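Local structure of alpha-galactosidase (Thermus thermophilus, 6LCJ) at residues E[49-55]-E[75-79]; E[200-206]-E[233-239]; E[384-389]-E[475-479]. The protein probably hydrolyses terminal alpha-galactosyl residues from galactosides, as a hexameric alpha-galactosidase of glycoside hydrolase family 36. All coordinates share one frame; numbering follows the deposited sequence.

Interaction 1. Residues E[49-55]-E[75-79]; sequences GWQSWSL and PQADD
Asp78 reaches across to the loop 49-55 and accepts the backbone N-H of Trp50 on its OD1, at 2.8 Å from Trp50 N with an angle of 152° at the hydrogen. That donor comes in on the syn side of the carboxylate, 35° out of its plane. The anti side of the same oxygen takes Asp79 N, only 16° out of plane, so two amides grip OD1 and fix the rotation of the group. The other oxygen, OD2, is paired with Arg47 in a salt bridge and accepts from a water that in turn takes the N-H of Leu55.

Beside it, Ser54 OG donates to Ala77 O at 2.6 Å. The hydroxyl also accepts a weak bond from Gln51 N, and Ser54 N closes the type I turn 51-54 on Gln51 O. Gln51 sends NE2 to within 3.0 Å of Gln76 O; a second water, modelled so close to Gln51 NE2 that this bond is doubtful, donates to Pro75 O and, weakly, to Asp78 O. Gln76 O also lies in the plane of the Trp53 ring, at its edge, 3.2 Å from CE3.

The CB of Asp79 sits over one face of the Trp50 indole, 3.4 Å above its plane and toward the rim, while Trp50 NE1 bonds to Glu317. Asp79 OD2 pairs with Arg114 and also accepts from Ala314 N, while Asp79 OD1 accepts from Phe81 N. This last bond makes Asp79 the side-chain N-cap of helix 80-84, docked against a beta-turn loop.

Interaction 2. Residues E[200-206]-E[233-239]; sequences QRALGDW and WFAPFLV
This is a buried, mainly aromatic contact between the bulged beta-hairpin 200-206, in the connection after strand 192-195 of the TIM barrel, and the end of the next barrel strand, 229-234, with the chain that leaves it. Trp206 makes the largest share, followed by Leu203. The CG of Trp206 stands anti to the carbonyl carbon (chi1 -59°), which sends the indole in among Trp233, Phe234 and Ala235. Phe234 turns its edge to the Trp206 face in an offset edge-to-face pair, with six-membered-ring centroids 5.5 Å apart and planes at 67°; Phe234 CD2 lies 3.7 Å from Trp206 CE3, toward the rim. On the opposite face of the indole sits the carbonyl oxygen of Ala202, over the ring centre. At the far end of the six-membered ring, Trp233 CZ3 meets Trp206 CH2 at 3.5 Å, near the plane of the Trp206 ring, and the two indoles are inclined obliquely. The backbone N of Ala235 approaches that end too, 3.4 Å from Trp206 CH2.

No direct hydrogen bond joins the segments, but a water does: it accepts from Trp206 NE1 at 2.9 Å and lies within 2.9 Å of Leu238 O and 3.2 Å of Ala235 O. Farther along, Leu203 rests its CB 3.6 Å from Leu238 O and points CD1 at the CD2 of Leu238. Gly204, in the type II turn 202-205, has a positive phi (88°), where a CB would jam against the preceding carbonyl O.

Outside the pair, Trp233 NE1 bonds to Asp304, and Gln200 NE2 to Asp197. Helix 280-296 receives Trp206 on Trp285 and Leu289, strand 298-303 lies alongside Phe234, and Val239 runs into the small antiparallel sheet beside strand 270-274.

Interaction 3. Residues E[384-389]-E[475-479]; sequences LRSTLH and YAPLL
Helix 380-388, in the TIM-barrel connection between strands 352-354 and 398-400, packs its last turn against the C-terminal end of the chain, where the 3-10 segment 476-478 stops one residue short of the terminus after strands 458-462, 465-468 and 471-474. The joint is apolar, and no hydrogen bond crosses it. Leu384 and Leu388, one helical turn apart, offer their branches to Tyr475 and Leu478. Leu388 places CD2 over the centre of the Tyr475 ring, 4.2 Å from the centroid and 11° off the normal, a CH-pi contact. Its other methyl, CD1, reaches toward the ring rim and lies 3.6 Å from Tyr475 CD2. Leu384 crosses the tyrosine at about a right angle, its CD2 4.0 Å from Tyr475 CE2, and turns CD1 to the CD2 of Leu478. That same Leu478 methyl lies at the edge of the Tyr475 ring, in its plane, so the leucine fills the angle between ring and helix.

With CG of Tyr475 anti to the carbonyl carbon (chi1 -69°), the ring swings toward the helix and presents a face to Leu388 CD2; it also packs on Ala423 and Leu424 of helix 415-428, and OH bonds to Leu420 O. The guanidinium of Arg385 is held by Asn382, and the aliphatic part of the arginine does the work here: CG lies 3.9 Å from CD2 of Leu479. This terminal leucine is exposed and poorly ordered, so its contacts are less certain than those of Tyr475 and Leu478.

His389, just past the helix, meets Leu479 CD2 at its ring edge, through CE1, and its NE2 bonds to Tyr464. The ring nitrogen next to CE1 on the other flank, ND1, donates to Arg385 O at 2.6 Å, with the acceptor 5° out of the ring plane.

In the fold
Along the chain the three contacts follow in series. Interaction 1 joins the loops after strands 44-48 and 56-59, both in the seven-stranded antiparallel sheet of the N-terminal region. Interaction 2 belongs to the eight-stranded parallel barrel, at strand 229-234, and interaction 3 ties helix 380-388 to the C-terminus. Interactions 1 and 3 have centres about 17 Å apart and touch: Ser54 O lies 3.1 Å from Ser386 OG, a probable hydrogen bond. Interaction 2 touches neither; its centre is about 20 Å from that of interaction 1 and about 32 Å from that of interaction 3, which lies on the opposite side of the chain's centre. Loop 49-55 thus meets helix 380-388, which packs on residues 475-479.

Interaction 1. Residues E[49-55]-E[75-79]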
loop_
_atom_site.group_PDB
_atom_site.type_symbol
_atom_site.label_atom_id
_atom_site.label_comp_id
_atom_site.label_asym_id
_atom_site.label_seq_id
_atom_site.Cartn_x
_atom_site.Cartn_y
_atom_site.Cartn_z
ATOM N N GLY E 49 -25.266 21.846 -8.741
ATOM C CA GLY E 49 -24.157 21.536 -9.627
ATOM C C GLY E 49 -23.765 22.703 -10.523
ATOM O O GLY E 49 -24.487 23.691 -10.696
ATOM N N TRP E 50 -22.587 22.557 -11.131
ATOM C CA TRP E 50 -21.942 23.675 -11.814
ATOM C C TRP E 50 -22.618 24.024 -13.133
ATOM O O TRP E 50 -22.836 25.202 -13.428
ATOM C CB TRP E 50 -20.484 23.342 -12.072
ATOM C CG TRP E 50 -19.690 24.469 -12.657
ATOM C CD1 TRP E 50 -19.751 25.791 -12.312
ATOM C CD2 TRP E 50 -18.699 24.364 -13.679
ATOM N NE1 TRP E 50 -18.855 26.512 -13.058
ATOM C CE2 TRP E 50 -18.191 25.661 -13.900
ATOM C CE3 TRP E 50 -18.174 23.289 -14.419
ATOM C CZ2 TRP E 50 -17.191 25.920 -14.836
ATOM C CZ3 TRP E 50 -17.180 23.540 -15.344
ATOM C CH2 TRP E 50 -16.694 24.847 -15.548
ATOM N N GLN E 51 -22.894 23.024 -13.967
ATOM C CA GLN E 51 -23.322 23.266 -15.334
ATOM C C GLN E 51 -24.638 22.535 -15.624
ATOM O O GLN E 51 -25.215 21.856 -14.766
ATOM C CB GLN E 51 -22.208 22.877 -16.331
ATOM C CG GLN E 51 -21.612 21.502 -16.127
ATOM C CD GLN E 51 -21.608 20.670 -17.399
ATOM O OE1 GLN E 51 -22.579 20.687 -18.161
ATOM N NE2 GLN E 51 -20.517 19.927 -17.630
ATOM N N SER E 52 -25.110 22.700 -16.863
ATOM C CA SER E 52 -26.407 22.172 -17.300
ATOM C C SER E 52 -26.621 20.722 -16.883
ATOM O O SER E 52 -27.633 20.391 -16.260
ATOM C CB SER E 52 -26.515 22.292 -18.818
ATOM O OG SER E 52 -26.649 23.651 -19.200
ATOM N N TRP E 53 -25.672 19.843 -17.220
ATOM C CA TRP E 53 -25.817 18.415 -16.965
ATOM C C TRP E 53 -25.596 18.059 -15.499
ATOM O O TRP E 53 -25.985 16.964 -15.074
ATOM C CB TRP E 53 -24.848 17.622 -17.865
ATOM C CG TRP E 53 -24.966 18.014 -19.321
ATOM C CD1 TRP E 53 -26.112 18.368 -19.982
ATOM C CD2 TRP E 53 -23.906 18.128 -20.278
ATOM N NE1 TRP E 53 -25.833 18.684 -21.283
ATOM C CE2 TRP E 53 -24.486 18.548 -21.495
ATOM C CE3 TRP E 53 -22.523 17.911 -20.231
ATOM C CZ2 TRP E 53 -23.726 18.758 -22.660
ATOM C CZ3 TRP E 53 -21.766 18.128 -21.404
ATOM C CH2 TRP E 53 -22.374 18.536 -22.591
ATOM N N SER E 54 -25.005 18.959 -14.718
ATOM C CA SER E 54 -24.644 18.645 -13.339
ATOM C C SER E 54 -25.879 18.404 -12.472
ATOM O O SER E 54 -26.971 18.907 -12.743
ATOM C CB SER E 54 -23.804 19.772 -12.740
ATOM O OG SER E 54 -22.547 19.841 -13.380
ATOM N N LEU E 55 -25.689 17.620 -11.415
ATOM C CA LEU E 55 -26.776 17.335 -10.494
ATOM C C LEU E 55 -27.139 18.568 -9.674
ATOM O O LEU E 55 -26.269 19.205 -9.064
ATOM C CB LEU E 55 -26.395 16.194 -9.556
ATOM C CG LEU E 55 -27.480 15.952 -8.497
ATOM C CD1 LEU E 55 -28.541 14.997 -9.002
ATOM C CD2 LEU E 55 -26.890 15.478 -7.170
ATOM N N PRO E 75 -14.645 15.936 -15.995
ATOM C CA PRO E 75 -14.650 17.327 -16.497
ATOM C C PRO E 75 -15.928 17.713 -17.240
ATOM O O PRO E 75 -16.251 18.907 -17.307
ATOM C CB PRO E 75 -13.421 17.382 -17.417
ATOM C CG PRO E 75 -12.523 16.272 -16.920
ATOM C CD PRO E 75 -13.469 15.182 -16.473
ATOM N N GLN E 76 -16.675 16.756 -17.785
ATOM C CA GLN E 76 -17.920 17.067 -18.477
ATOM C C GLN E 76 -19.157 16.798 -17.624
ATOM O O GLN E 76 -20.275 16.940 -18.123
ATOM C CB GLN E 76 -18.016 16.285 -19.794
ATOM C CG GLN E 76 -18.575 14.885 -19.666
ATOM C CD GLN E 76 -17.892 13.922 -20.621
ATOM O OE1 GLN E 76 -16.702 14.057 -20.880
ATOM N NE2 GLN E 76 -18.637 12.942 -21.144
ATOM N N ALA E 77 -18.979 16.424 -16.354
ATOM C CA ALA E 77 -20.069 16.159 -15.426
ATOM C C ALA E 77 -20.341 17.331 -14.487
ATOM O O ALA E 77 -21.505 17.645 -14.208
ATOM C CB ALA E 77 -19.769 14.899 -14.601
ATOM N N ASP E 78 -19.298 18.004 -14.007
ATOM C CA ASP E 78 -19.474 19.051 -13.009
ATOM C C ASP E 78 -18.172 19.843 -12.917
ATOM O O ASP E 78 -17.191 19.553 -13.607
ATOM C CB ASP E 78 -19.871 18.434 -11.658
ATOM C CG ASP E 78 -20.787 19.332 -10.825
ATOM O OD1 ASP E 78 -20.642 20.577 -10.874
ATOM O OD2 ASP E 78 -21.642 18.779 -10.091
ATOM N N ASP E 79 -18.184 20.860 -12.070
ATOM C CA ASP E 79 -16.966 21.495 -11.593
ATOM C C ASP E 79 -16.055 20.423 -10.998
ATOM O O ASP E 79 -16.436 19.786 -10.003
ATOM C CB ASP E 79 -17.340 22.554 -10.548
ATOM C CG ASP E 79 -16.151 23.354 -10.026
ATOM O OD1 ASP E 79 -14.992 22.872 -10.036
ATOM O OD2 ASP E 79 -16.408 24.486 -9.561
HETATM O O HOH W 1 -18.360 20.192 -16.524
HETATM O O HOH W 2 -22.827 16.366 -11.077
#

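Interaction 2. Residues E[200-206]-E[233-239]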
loop_
_atom_site.group_PDB
_atom_site.type_symbol
_atom_site.label_atom_id
_atom_site.label_comp_id
_atom_site.label_asym_id
_atom_site.label_seq_id
_atom_site.Cartn_x
_atom_site.Cartn_y
_atom_site.Cartn_z
ATOM N N GLN E 200 -21.049 18.769 -39.157
ATOM C CA GLN E 200 -19.697 19.308 -39.242
ATOM C C GLN E 200 -18.675 18.234 -39.621
ATOM O O GLN E 200 -18.918 17.032 -39.505
ATOM C CB GLN E 200 -19.305 19.958 -37.910
ATOM C CG GLN E 200 -19.002 18.974 -36.781
ATOM C CD GLN E 200 -20.257 18.323 -36.164
ATOM O OE1 GLN E 200 -21.381 18.525 -36.624
ATOM N NE2 GLN E 200 -20.056 17.545 -35.115
ATOM N N ARG E 201 -17.503 18.690 -40.082
ATOM C CA ARG E 201 -16.435 17.748 -40.412
ATOM C C ARG E 201 -15.727 17.230 -39.167
ATOM O O ARG E 201 -15.303 16.068 -39.141
ATOM C CB ARG E 201 -15.422 18.398 -41.353
ATOM C CG ARG E 201 -15.991 18.832 -42.696
ATOM C CD ARG E 201 -14.970 19.635 -43.499
ATOM N NE ARG E 201 -13.834 18.800 -43.892
ATOM C CZ ARG E 201 -13.895 17.848 -44.822
ATOM N NH1 ARG E 201 -15.040 17.615 -45.465
ATOM N NH2 ARG E 201 -12.815 17.125 -45.115
ATOM N N ALA E 202 -15.601 18.058 -38.133
ATOM C CA ALA E 202 -14.879 17.694 -36.920
ATOM C C ALA E 202 -15.110 18.775 -35.877
ATOM O O ALA E 202 -15.554 19.883 -36.193
ATOM C CB ALA E 202 -13.373 17.529 -37.180
ATOM N N LEU E 203 -14.790 18.446 -34.626
ATOM C CA LEU E 203 -14.692 19.482 -33.609
ATOM C C LEU E 203 -13.572 20.443 -33.978
ATOM O O LEU E 203 -12.428 20.024 -34.173
ATOM C CB LEU E 203 -14.427 18.860 -32.247
ATOM C CG LEU E 203 -15.507 17.946 -31.691
ATOM C CD1 LEU E 203 -15.019 17.391 -30.368
ATOM C CD2 LEU E 203 -16.862 18.681 -31.552
ATOM N N GLY E 204 -13.893 21.727 -34.080
ATOM C CA GLY E 204 -12.927 22.697 -34.538
ATOM C C GLY E 204 -12.887 22.886 -36.041
ATOM O O GLY E 204 -12.285 23.864 -36.508
ATOM N N ASP E 205 -13.518 21.991 -36.802
ATOM C CA ASP E 205 -13.683 22.104 -38.253
ATOM C C ASP E 205 -15.179 22.243 -38.563
ATOM O O ASP E 205 -15.826 21.310 -39.049
ATOM C CB ASP E 205 -13.058 20.891 -38.953
ATOM C CG ASP E 205 -12.894 21.092 -40.461
ATOM O OD1 ASP E 205 -13.307 22.155 -40.982
ATOM O OD2 ASP E 205 -12.363 20.171 -41.120
ATOM N N TRP E 206 -15.725 23.419 -38.262
ATOM C CA TRP E 206 -17.154 23.706 -38.379
ATOM C C TRP E 206 -17.489 24.105 -39.817
ATOM O O TRP E 206 -17.781 25.258 -40.146
ATOM C CB TRP E 206 -17.548 24.779 -37.375
ATOM C CG TRP E 206 -17.242 24.306 -36.003
ATOM C CD1 TRP E 206 -16.177 24.662 -35.221
ATOM C CD2 TRP E 206 -17.975 23.323 -35.264
ATOM N NE1 TRP E 206 -16.221 23.983 -34.029
ATOM C CE2 TRP E 206 -17.316 23.151 -34.031
ATOM C CE3 TRP E 206 -19.131 22.574 -35.524
ATOM C CZ2 TRP E 206 -17.775 22.259 -33.059
ATOM C CZ3 TRP E 206 -19.579 21.694 -34.568
ATOM C CH2 TRP E 206 -18.909 21.544 -33.346
ATOM N N TRP E 233 -26.101 23.941 -34.426
ATOM C CA TRP E 233 -25.434 23.503 -33.205
ATOM C C TRP E 233 -23.921 23.640 -33.340
ATOM O O TRP E 233 -23.347 23.216 -34.345
ATOM C CB TRP E 233 -25.788 22.030 -32.937
ATOM C CG TRP E 233 -25.081 21.336 -31.794
ATOM C CD1 TRP E 233 -25.539 21.204 -30.513
ATOM C CD2 TRP E 233 -23.822 20.650 -31.838
ATOM N NE1 TRP E 233 -24.647 20.480 -29.759
ATOM C CE2 TRP E 233 -23.580 20.134 -30.547
ATOM C CE3 TRP E 233 -22.875 20.420 -32.840
ATOM C CZ2 TRP E 233 -22.427 19.412 -30.232
ATOM C CZ3 TRP E 233 -21.725 19.694 -32.522
ATOM C CH2 TRP E 233 -21.515 19.207 -31.230
ATOM N N PHE E 234 -23.268 24.185 -32.308
ATOM C CA PHE E 234 -21.807 24.188 -32.217
ATOM C C PHE E 234 -21.359 23.763 -30.823
ATOM O O PHE E 234 -22.095 23.899 -29.850
ATOM C CB PHE E 234 -21.195 25.571 -32.496
ATOM C CG PHE E 234 -21.540 26.129 -33.830
ATOM C CD1 PHE E 234 -22.686 26.896 -33.996
ATOM C CD2 PHE E 234 -20.714 25.906 -34.920
ATOM C CE1 PHE E 234 -23.020 27.412 -35.229
ATOM C CE2 PHE E 234 -21.028 26.424 -36.166
ATOM C CZ PHE E 234 -22.188 27.183 -36.321
ATOM N N ALA E 235 -20.118 23.271 -30.735
ATOM C CA ALA E 235 -19.390 23.101 -29.472
ATOM C C ALA E 235 -18.105 23.906 -29.616
ATOM O O ALA E 235 -17.023 23.338 -29.819
ATOM C CB ALA E 235 -19.100 21.631 -29.157
ATOM N N PRO E 236 -18.187 25.237 -29.511
ATOM C CA PRO E 236 -17.122 26.085 -30.080
ATOM C C PRO E 236 -15.758 25.959 -29.402
ATOM O O PRO E 236 -14.741 26.156 -30.077
ATOM C CB PRO E 236 -17.697 27.506 -29.944
ATOM C CG PRO E 236 -18.775 27.399 -28.922
ATOM C CD PRO E 236 -19.330 26.023 -29.012
ATOM N N PHE E 237 -15.685 25.634 -28.109
ATOM C CA PHE E 237 -14.410 25.578 -27.402
ATOM C C PHE E 237 -13.918 24.156 -27.160
ATOM O O PHE E 237 -13.039 23.948 -26.311
ATOM C CB PHE E 237 -14.509 26.320 -26.078
ATOM C CG PHE E 237 -14.851 27.755 -26.238
ATOM C CD1 PHE E 237 -13.865 28.695 -26.478
ATOM C CD2 PHE E 237 -16.168 28.174 -26.150
ATOM C CE1 PHE E 237 -14.192 30.033 -26.622
ATOM C CE2 PHE E 237 -16.492 29.483 -26.301
ATOM C CZ PHE E 237 -15.515 30.424 -26.526
ATOM N N LEU E 238 -14.432 23.189 -27.907
ATOM C CA LEU E 238 -14.107 21.790 -27.721
ATOM C C LEU E 238 -13.343 21.281 -28.929
ATOM O O LEU E 238 -13.659 21.633 -30.068
ATOM C CB LEU E 238 -15.382 20.973 -27.516
ATOM C CG LEU E 238 -15.342 19.750 -26.612
ATOM C CD1 LEU E 238 -15.099 20.159 -25.195
ATOM C CD2 LEU E 238 -16.654 19.034 -26.738
ATOM N N VAL E 239 -12.359 20.423 -28.684
ATOM C CA VAL E 239 -11.494 19.928 -29.743
ATOM C C VAL E 239 -10.961 18.566 -29.314
ATOM O O VAL E 239 -10.910 18.257 -28.124
ATOM C CB VAL E 239 -10.376 20.962 -30.005
ATOM C CG1 VAL E 239 -9.325 20.919 -28.910
ATOM C CG2 VAL E 239 -9.771 20.768 -31.342
HETATM O O HOH W 3 -14.510 23.851 -31.676
#

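Interaction 3. Residues E[384-389]-E[475-479]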
loop_
_atom_site.group_PDB
_atom_site.type_symbol
_atom_site.label_atom_id
_atom_site.label_comp_id
_atom_site.label_asym_id
_atom_site.label_seq_id
_atom_site.Cartn_x
_atom_site.Cartn_y
_atom_site.Cartn_z
ATOM N N LEU E 384 -35.173 15.129 -15.537
ATOM C CA LEU E 384 -36.220 15.696 -14.696
ATOM C C LEU E 384 -35.666 16.133 -13.344
ATOM O O LEU E 384 -36.026 17.203 -12.843
ATOM C CB LEU E 384 -37.357 14.686 -14.523
ATOM C CG LEU E 384 -38.255 14.408 -15.732
ATOM C CD1 LEU E 384 -39.107 13.194 -15.440
ATOM C CD2 LEU E 384 -39.144 15.596 -16.110
ATOM N N ARG E 385 -34.761 15.342 -12.754
ATOM C CA ARG E 385 -34.329 15.623 -11.384
ATOM C C ARG E 385 -33.630 16.976 -11.271
ATOM O O ARG E 385 -33.883 17.733 -10.329
ATOM C CB ARG E 385 -33.413 14.520 -10.858
ATOM C CG ARG E 385 -32.914 14.806 -9.434
ATOM C CD ARG E 385 -32.394 13.549 -8.728
ATOM N NE ARG E 385 -31.267 13.045 -9.484
ATOM C CZ ARG E 385 -31.270 11.915 -10.181
ATOM N NH1 ARG E 385 -32.343 11.125 -10.181
ATOM N NH2 ARG E 385 -30.196 11.582 -10.886
ATOM N N SER E 386 -32.738 17.297 -12.215
ATOM C CA SER E 386 -31.987 18.546 -12.122
ATOM C C SER E 386 -32.824 19.739 -12.566
ATOM O O SER E 386 -32.746 20.814 -11.959
ATOM C CB SER E 386 -30.701 18.454 -12.947
ATOM O OG SER E 386 -29.735 17.660 -12.271
ATOM N N THR E 387 -33.613 19.567 -13.629
ATOM C CA THR E 387 -34.499 20.627 -14.099
ATOM C C THR E 387 -35.466 21.066 -13.005
ATOM O O THR E 387 -35.638 22.266 -12.754
ATOM C CB THR E 387 -35.268 20.136 -15.320
ATOM O OG1 THR E 387 -34.353 19.885 -16.383
ATOM C CG2 THR E 387 -36.323 21.158 -15.756
ATOM N N LEU E 388 -36.102 20.105 -12.334
ATOM C CA LEU E 388 -37.050 20.446 -11.282
ATOM C C LEU E 388 -36.444 21.355 -10.218
ATOM O O LEU E 388 -37.171 22.134 -9.587
ATOM C CB LEU E 388 -37.592 19.173 -10.633
ATOM C CG LEU E 388 -38.729 18.496 -11.389
ATOM C CD1 LEU E 388 -38.893 17.045 -10.966
ATOM C CD2 LEU E 388 -40.015 19.286 -11.196
ATOM N N HIS E 389 -35.130 21.291 -9.999
ATOM C CA HIS E 389 -34.505 22.106 -8.963
ATOM C C HIS E 389 -33.874 23.370 -9.517
ATOM O O HIS E 389 -33.163 24.069 -8.788
ATOM C CB HIS E 389 -33.455 21.306 -8.199
ATOM C CG HIS E 389 -34.017 20.135 -7.464
ATOM N ND1 HIS E 389 -34.283 18.929 -8.079
ATOM C CD2 HIS E 389 -34.383 19.989 -6.172
ATOM C CE1 HIS E 389 -34.775 18.085 -7.193
ATOM N NE2 HIS E 389 -34.845 18.703 -6.027
ATOM N N TYR E 475 -44.231 14.620 -8.905
ATOM C CA TYR E 475 -42.888 14.193 -9.271
ATOM C C TYR E 475 -42.107 13.580 -8.117
ATOM O O TYR E 475 -41.061 12.969 -8.366
ATOM C CB TYR E 475 -42.066 15.372 -9.821
ATOM C CG TYR E 475 -42.501 15.920 -11.162
ATOM C CD1 TYR E 475 -43.516 16.867 -11.240
ATOM C CD2 TYR E 475 -41.866 15.530 -12.342
ATOM C CE1 TYR E 475 -43.913 17.388 -12.446
ATOM C CE2 TYR E 475 -42.255 16.054 -13.562
ATOM C CZ TYR E 475 -43.285 16.990 -13.604
ATOM O OH TYR E 475 -43.706 17.532 -14.797
ATOM N N ALA E 476 -42.567 13.739 -6.875
ATOM C CA ALA E 476 -41.770 13.307 -5.726
ATOM C C ALA E 476 -41.310 11.848 -5.789
ATOM O O ALA E 476 -40.155 11.587 -5.401
ATOM C CB ALA E 476 -42.544 13.575 -4.428
ATOM N N PRO E 477 -42.120 10.872 -6.248
ATOM C CA PRO E 477 -41.614 9.488 -6.343
ATOM C C PRO E 477 -40.263 9.319 -7.036
ATOM O O PRO E 477 -39.471 8.480 -6.589
ATOM C CB PRO E 477 -42.734 8.781 -7.119
ATOM C CG PRO E 477 -43.964 9.477 -6.678
ATOM C CD PRO E 477 -43.580 10.921 -6.475
ATOM N N LEU E 478 -39.969 10.077 -8.106
ATOM C CA LEU E 478 -38.727 9.869 -8.856
ATOM C C LEU E 478 -37.479 10.289 -8.088
ATOM O O LEU E 478 -36.370 9.914 -8.489
ATOM C CB LEU E 478 -38.755 10.621 -10.188
ATOM C CG LEU E 478 -38.618 12.150 -10.247
ATOM C CD1 LEU E 478 -37.213 12.599 -10.619
ATOM C CD2 LEU E 478 -39.604 12.689 -11.263
ATOM N N LEU E 479 -37.623 11.062 -7.014
ATOM C CA LEU E 479 -36.469 11.514 -6.229
ATOM C C LEU E 479 -35.825 10.391 -5.406
ATOM O O LEU E 479 -34.634 10.099 -5.554
ATOM C CB LEU E 479 -36.883 12.661 -5.308
ATOM C CG LEU E 479 -37.071 13.985 -6.050
ATOM C CD1 LEU E 479 -36.935 15.129 -5.079
ATOM C CD2 LEU E 479 -36.068 14.131 -7.208
#